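Local coordinates for putative lipoprotein (Bacteroides ovatus, PDB 3OQQ) that is of unknown function but is probably an extracellular lipoprotein, and it binds several calcium ions, at residues Ser211-Gly216 against Met221-Lys226; Lys240-Ser245 against Pro297-Glu302. All blocks are in the same frame, centred on the assembly; numbering follows the deposited sequence.

Overall arrangement
Contact 1 pairs neighbouring strands through their backbones, whereas contact 2 joins layers of the fold through side chains. The 211-215 strand touches both: its other edge forms backbone hydrogen bonds with the strand of contact 2, I213 O lying 2.6 Å from R300 N and K215 N 2.7 Å from M298 O. Contact 1 is only partly buried; polar and charged residues of 221-226, with bound water, meet solvent on its outer parts. Contact 2 is buried and largely aromatic and aliphatic, with one indole N-H bond as its polar element. They converge at W242 of contact 2, whose ring touches L214 and L224 of contact 1.

Contact 1: Ser211-Gly216 against Met221-Lys226; sequences SLILKG and MTDLAK
L214 and L224 both set CG opposite their own carbonyl carbon (chi1 -68° and -64°), and the two side chains, crossing at a slant, meet with L214 CD2 3.8 Å from L224 CD1. L214 shares its face with L212, T222 and A225, and L224, at the bulge, reaches in to join it; this side packs against W242, A255 and L257 of another sheet. On the backbone, L214 and T222 form a hydrogen-bonded antiparallel pair: L214 N reaches T222 O at 2.7 Å and T222 N reaches L214 O at 2.8 Å, both donors lying in the carbonyl plane. The 205-215 and 221-230 strands thus build a beta hairpin, interrupted by a classic beta bulge where L224 and A225 together face L212. L212 O takes a strong bond from L224 N at 2.7 Å and a weak one from A225 N, while L212 N donates to A225 O. Shortening L224 to an alanine would probably open a gap beside CG and CD2 of L214 and leave that leucine, and W242 next to it, freer to shift. The reverse face is more polar. The selenium of M221, a selenomethionine, lies alongside K215 CG at 3.9 Å, and M221 CB rests on I213 CG2 at the same separation. Further along, I213 CG1 approaches D223 OD1 to 3.5 Å. A water accepts from K226 NZ, donates to D223 OD1 and also bonds S211 OG, joining these three side chains where K226 runs extended past the serine hydroxyl. A second water links L214 O to T222 OG1.

Contact 2: Lys240-Ser245 against Pro297-Glu302; sequences KNWNWS and PMLRAE
W242 meets L299 first: its CG occupies the crowded position between the backbone N and carbonyl carbon (chi1 67°), which places the six-membered ring so that CZ2 comes 4.2 Å from L299 CD2, the two side chains crossing at a slant. The same ring also packs on A255 of its own sheet. At W244 the second indole receives the edge of the first in a T-shaped (edge-to-face) stack, with W242 CZ3 3.8 Å above the plane of the W244 ring and over its centre. The pyrrole side of W244 addresses P297: NE1 donates to P297 O at 2.9 Å, a bent bond (139° at the hydrogen) that approaches from above the carbonyl plane, and W244 CD1 lies 3.9 Å from P297 CD, the proline ring and the indole running alongside in opposite senses. This bond gives the buried indole N-H a partner. The end of strand 234-242, an outermost strand within this chain of a six-stranded antiparallel sheet, and the loop after it thus lie against the start of strand 298-307 of another sheet, a layering of one sheet on another consistent with a beta sandwich.

Contact 1: Ser211-Gly216 against Met221-Lys226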
loop_
_atom_site.group_PDB
_atom_site.type_symbol
_atom_site.label_atom_id
_atom_site.label_comp_id
_atom_site.label_asym_id
_atom_site.label_seq_id
_atom_site.Cartn_x
_atom_site.Cartn_y
_atom_site.Cartn_z
ATOM N N SER A 211 16.170 -0.027 -1.072
ATOM C CA SER A 211 16.718 1.125 -0.340
ATOM C C SER A 211 16.027 1.380 0.974
ATOM O O SER A 211 14.808 1.202 1.109
ATOM C CB SER A 211 16.600 2.408 -1.172
ATOM O OG SER A 211 16.996 2.246 -2.523
ATOM N N LEU A 212 16.824 1.803 1.948
ATOM C CA LEU A 212 16.395 2.296 3.256
ATOM C C LEU A 212 16.637 3.768 3.201
ATOM O O LEU A 212 17.731 4.185 2.799
ATOM C CB LEU A 212 17.166 1.634 4.387
ATOM C CG LEU A 212 16.720 0.209 4.711
ATOM C CD1 LEU A 212 17.720 -0.467 5.653
ATOM C CD2 LEU A 212 15.288 0.202 5.265
ATOM N N ILE A 213 15.613 4.561 3.485
ATOM C CA ILE A 213 15.635 6.019 3.297
ATOM C C ILE A 213 14.912 6.721 4.438
ATOM O O ILE A 213 13.956 6.169 4.981
ATOM C CB ILE A 213 14.903 6.362 1.917
ATOM C CG1 ILE A 213 15.558 5.756 0.675
ATOM C CG2 ILE A 213 14.678 7.877 1.686
ATOM C CD1 ILE A 213 14.582 5.717 -0.518
ATOM N N LEU A 214 15.330 7.961 4.756
ATOM C CA LEU A 214 14.631 8.876 5.672
ATOM C C LEU A 214 13.894 9.868 4.785
ATOM O O LEU A 214 14.525 10.608 4.018
ATOM C CB LEU A 214 15.567 9.558 6.686
ATOM C CG LEU A 214 16.188 8.634 7.749
ATOM C CD1 LEU A 214 16.970 9.468 8.784
ATOM C CD2 LEU A 214 15.100 7.766 8.467
ATOM N N LYS A 215 12.553 9.785 4.793
ATOM C CA LYS A 215 11.683 10.580 3.933
ATOM C C LYS A 215 11.262 11.911 4.601
ATOM O O LYS A 215 10.371 11.934 5.443
ATOM C CB LYS A 215 10.459 9.742 3.521
ATOM C CG LYS A 215 9.425 10.477 2.659
ATOM C CD LYS A 215 8.010 9.982 3.018
ATOM C CE LYS A 215 6.913 10.773 2.350
ATOM N NZ LYS A 215 5.566 10.273 2.743
ATOM N N GLY A 216 11.910 12.997 4.202
ATOM C CA GLY A 216 11.616 14.337 4.695
ATOM C C GLY A 216 10.264 14.830 4.213
ATOM O O GLY A 216 9.846 14.541 3.083
HETATM N N MSE A 221 15.078 13.404 0.497
HETATM C CA MSE A 221 15.273 11.988 0.785
HETATM C C MSE A 221 16.681 11.752 1.292
HETATM O O MSE A 221 17.623 12.200 0.633
HETATM C CB MSE A 221 15.035 11.129 -0.469
HETATM C CG MSE A 221 13.677 11.318 -1.133
HETATM SE SE MSE A 221 12.156 10.719 -0.060
HETATM C CE MSE A 221 10.826 11.934 -0.740
ATOM N N THR A 222 16.848 11.030 2.428
ATOM C CA THR A 222 18.193 10.685 2.914
ATOM C C THR A 222 18.388 9.181 2.825
ATOM O O THR A 222 17.679 8.429 3.489
ATOM C CB THR A 222 18.445 11.205 4.333
ATOM O OG1 THR A 222 18.182 12.605 4.358
ATOM C CG2 THR A 222 19.869 10.924 4.805
ATOM N N ASP A 223 19.334 8.742 2.009
ATOM C CA ASP A 223 19.635 7.312 1.857
ATOM C C ASP A 223 20.387 6.761 3.085
ATOM O O ASP A 223 21.386 7.362 3.521
ATOM C CB ASP A 223 20.468 7.059 0.591
ATOM C CG ASP A 223 19.723 7.199 -0.725
ATOM O OD1 ASP A 223 18.549 6.770 -0.800
ATOM O OD2 ASP A 223 20.349 7.611 -1.709
ATOM N N LEU A 224 19.890 5.619 3.636
ATOM C CA LEU A 224 20.535 4.924 4.776
ATOM C C LEU A 224 21.297 3.669 4.323
ATOM O O LEU A 224 22.197 3.213 5.019
ATOM C CB LEU A 224 19.510 4.524 5.853
ATOM C CG LEU A 224 18.774 5.651 6.593
ATOM C CD1 LEU A 224 17.641 5.086 7.448
ATOM C CD2 LEU A 224 19.730 6.491 7.436
ATOM N N ALA A 225 20.877 3.081 3.198
ATOM C CA ALA A 225 21.403 1.853 2.563
ATOM C C ALA A 225 20.728 1.655 1.235
ATOM O O ALA A 225 19.585 2.070 1.056
ATOM C CB ALA A 225 21.172 0.620 3.433
ATOM N N LYS A 226 21.409 0.989 0.312
ATOM C CA LYS A 226 20.885 0.721 -1.024
ATOM C C LYS A 226 21.704 -0.339 -1.674
ATOM O O LYS A 226 22.922 -0.371 -1.496
ATOM C CB LYS A 226 20.900 2.001 -1.890
ATOM C CG LYS A 226 20.318 1.874 -3.293
ATOM C CD LYS A 226 20.354 3.232 -3.990
ATOM C CE LYS A 226 19.292 3.363 -5.045
ATOM N NZ LYS A 226 19.142 4.765 -5.513
HETATM O O HOH W 1 17.367 5.452 -3.182
HETATM O O HOH W 2 15.571 13.171 4.850
#

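Contact 2: Lys240-Ser245 against Pro297-Glu302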
loop_
_atom_site.group_PDB
_atom_site.type_symbol
_atom_site.label_atom_id
_atom_site.label_comp_id
_atom_site.label_asym_id
_atom_site.label_seq_id
_atom_site.Cartn_x
_atom_site.Cartn_y
_atom_site.Cartn_z
ATOM N N LYS A 240 22.529 -0.410 10.583
ATOM C CA LYS A 240 22.320 -0.690 12.001
ATOM C C LYS A 240 22.969 0.371 12.911
ATOM O O LYS A 240 23.163 0.127 14.108
ATOM C CB LYS A 240 22.839 -2.094 12.324
ATOM C CG LYS A 240 22.011 -3.183 11.622
ATOM C CD LYS A 240 22.607 -4.560 11.854
ATOM C CE LYS A 240 21.659 -5.460 12.599
ATOM N NZ LYS A 240 22.012 -6.896 12.397
ATOM N N ASN A 241 23.224 1.570 12.373
ATOM C CA ASN A 241 23.875 2.595 13.170
ATOM C C ASN A 241 23.439 3.997 12.751
ATOM O O ASN A 241 24.263 4.913 12.691
ATOM C CB ASN A 241 25.402 2.423 13.037
ATOM C CG ASN A 241 26.216 3.152 14.070
ATOM O OD1 ASN A 241 25.895 3.136 15.251
ATOM N ND2 ASN A 241 27.321 3.777 13.647
ATOM N N TRP A 242 22.133 4.191 12.498
ATOM C CA TRP A 242 21.651 5.486 12.042
ATOM C C TRP A 242 20.882 6.232 13.121
ATOM O O TRP A 242 20.391 5.652 14.095
ATOM C CB TRP A 242 20.793 5.345 10.771
ATOM C CG TRP A 242 19.475 4.632 10.970
ATOM C CD1 TRP A 242 19.246 3.288 10.854
ATOM C CD2 TRP A 242 18.203 5.231 11.298
ATOM N NE1 TRP A 242 17.916 3.011 11.119
ATOM C CE2 TRP A 242 17.251 4.187 11.367
ATOM C CE3 TRP A 242 17.771 6.557 11.518
ATOM C CZ2 TRP A 242 15.902 4.420 11.676
ATOM C CZ3 TRP A 242 16.441 6.787 11.832
ATOM C CH2 TRP A 242 15.524 5.724 11.933
ATOM N N ASN A 243 20.774 7.542 12.917
ATOM C CA ASN A 243 20.026 8.442 13.772
ATOM C C ASN A 243 19.444 9.525 12.923
ATOM O O ASN A 243 19.968 9.817 11.844
ATOM C CB ASN A 243 20.906 9.040 14.882
ATOM C CG ASN A 243 21.210 8.109 16.023
ATOM O OD1 ASN A 243 22.277 7.513 16.080
ATOM N ND2 ASN A 243 20.264 7.916 16.930
ATOM N N TRP A 244 18.309 10.088 13.368
ATOM C CA TRP A 244 17.732 11.256 12.717
ATOM C C TRP A 244 18.679 12.411 13.008
ATOM O O TRP A 244 19.402 12.351 14.011
ATOM C CB TRP A 244 16.332 11.560 13.290
ATOM C CG TRP A 244 15.207 10.763 12.685
ATOM C CD1 TRP A 244 14.636 10.945 11.458
ATOM C CD2 TRP A 244 14.492 9.682 13.307
ATOM N NE1 TRP A 244 13.617 10.038 11.268
ATOM C CE2 TRP A 244 13.486 9.271 12.403
ATOM C CE3 TRP A 244 14.571 9.056 14.568
ATOM C CZ2 TRP A 244 12.608 8.215 12.689
ATOM C CZ3 TRP A 244 13.683 8.020 14.859
ATOM C CH2 TRP A 244 12.713 7.617 13.932
ATOM N N SER A 245 18.706 13.443 12.159
ATOM C CA SER A 245 19.461 14.654 12.465
ATOM C C SER A 245 18.837 15.243 13.730
ATOM O O SER A 245 17.620 15.166 13.868
ATOM C CB SER A 245 19.359 15.661 11.319
ATOM O OG SER A 245 20.016 15.192 10.159
ATOM N N PRO A 297 11.165 13.114 9.677
ATOM C CA PRO A 297 11.258 12.312 8.441
ATOM C C PRO A 297 10.857 10.848 8.713
ATOM O O PRO A 297 11.140 10.310 9.793
ATOM C CB PRO A 297 12.744 12.432 8.045
ATOM C CG PRO A 297 13.204 13.768 8.678
ATOM C CD PRO A 297 12.453 13.784 9.994
HETATM N N MSE A 298 10.150 10.229 7.768
HETATM C CA MSE A 298 9.661 8.880 7.967
HETATM C C MSE A 298 10.675 7.841 7.538
HETATM O O MSE A 298 11.337 8.038 6.529
HETATM C CB MSE A 298 8.349 8.668 7.206
HETATM C CG MSE A 298 7.175 9.392 7.856
HETATM SE SE MSE A 298 5.493 9.003 6.943
HETATM C CE MSE A 298 4.504 10.586 7.604
ATOM N N LEU A 299 10.801 6.739 8.300
ATOM C CA LEU A 299 11.661 5.616 7.879
ATOM C C LEU A 299 10.981 4.968 6.665
ATOM O O LEU A 299 9.814 4.579 6.745
ATOM C CB LEU A 299 11.917 4.599 9.018
ATOM C CG LEU A 299 12.601 3.247 8.638
ATOM C CD1 LEU A 299 14.008 3.463 8.016
ATOM C CD2 LEU A 299 12.758 2.361 9.863
ATOM N N ARG A 300 11.690 4.933 5.520
ATOM C CA ARG A 300 11.140 4.439 4.263
ATOM C C ARG A 300 11.898 3.246 3.721
ATOM O O ARG A 300 13.132 3.302 3.619
ATOM C CB ARG A 300 11.128 5.591 3.205
ATOM C CG ARG A 300 11.041 5.120 1.720
ATOM C CD ARG A 300 10.797 6.267 0.755
ATOM N NE ARG A 300 9.408 6.737 0.841
ATOM C CZ ARG A 300 8.818 7.533 -0.053
ATOM N NH1 ARG A 300 9.497 7.987 -1.102
ATOM N NH2 ARG A 300 7.547 7.878 0.095
ATOM N N ALA A 301 11.158 2.174 3.353
ATOM C CA ALA A 301 11.701 1.072 2.572
ATOM C C ALA A 301 11.240 1.305 1.124
ATOM O O ALA A 301 10.060 1.602 0.889
ATOM C CB ALA A 301 11.240 -0.293 3.093
ATOM N N GLU A 302 12.173 1.259 0.167
ATOM C CA GLU A 302 11.826 1.476 -1.236
ATOM C C GLU A 302 12.319 0.296 -2.059
ATOM O O GLU A 302 13.491 -0.073 -1.969
ATOM C CB GLU A 302 12.378 2.799 -1.769
ATOM C CG GLU A 302 11.926 3.079 -3.196
ATOM C CD GLU A 302 12.550 4.304 -3.828
ATOM O OE1 GLU A 302 12.012 5.414 -3.619
ATOM O OE2 GLU A 302 13.588 4.161 -4.511
#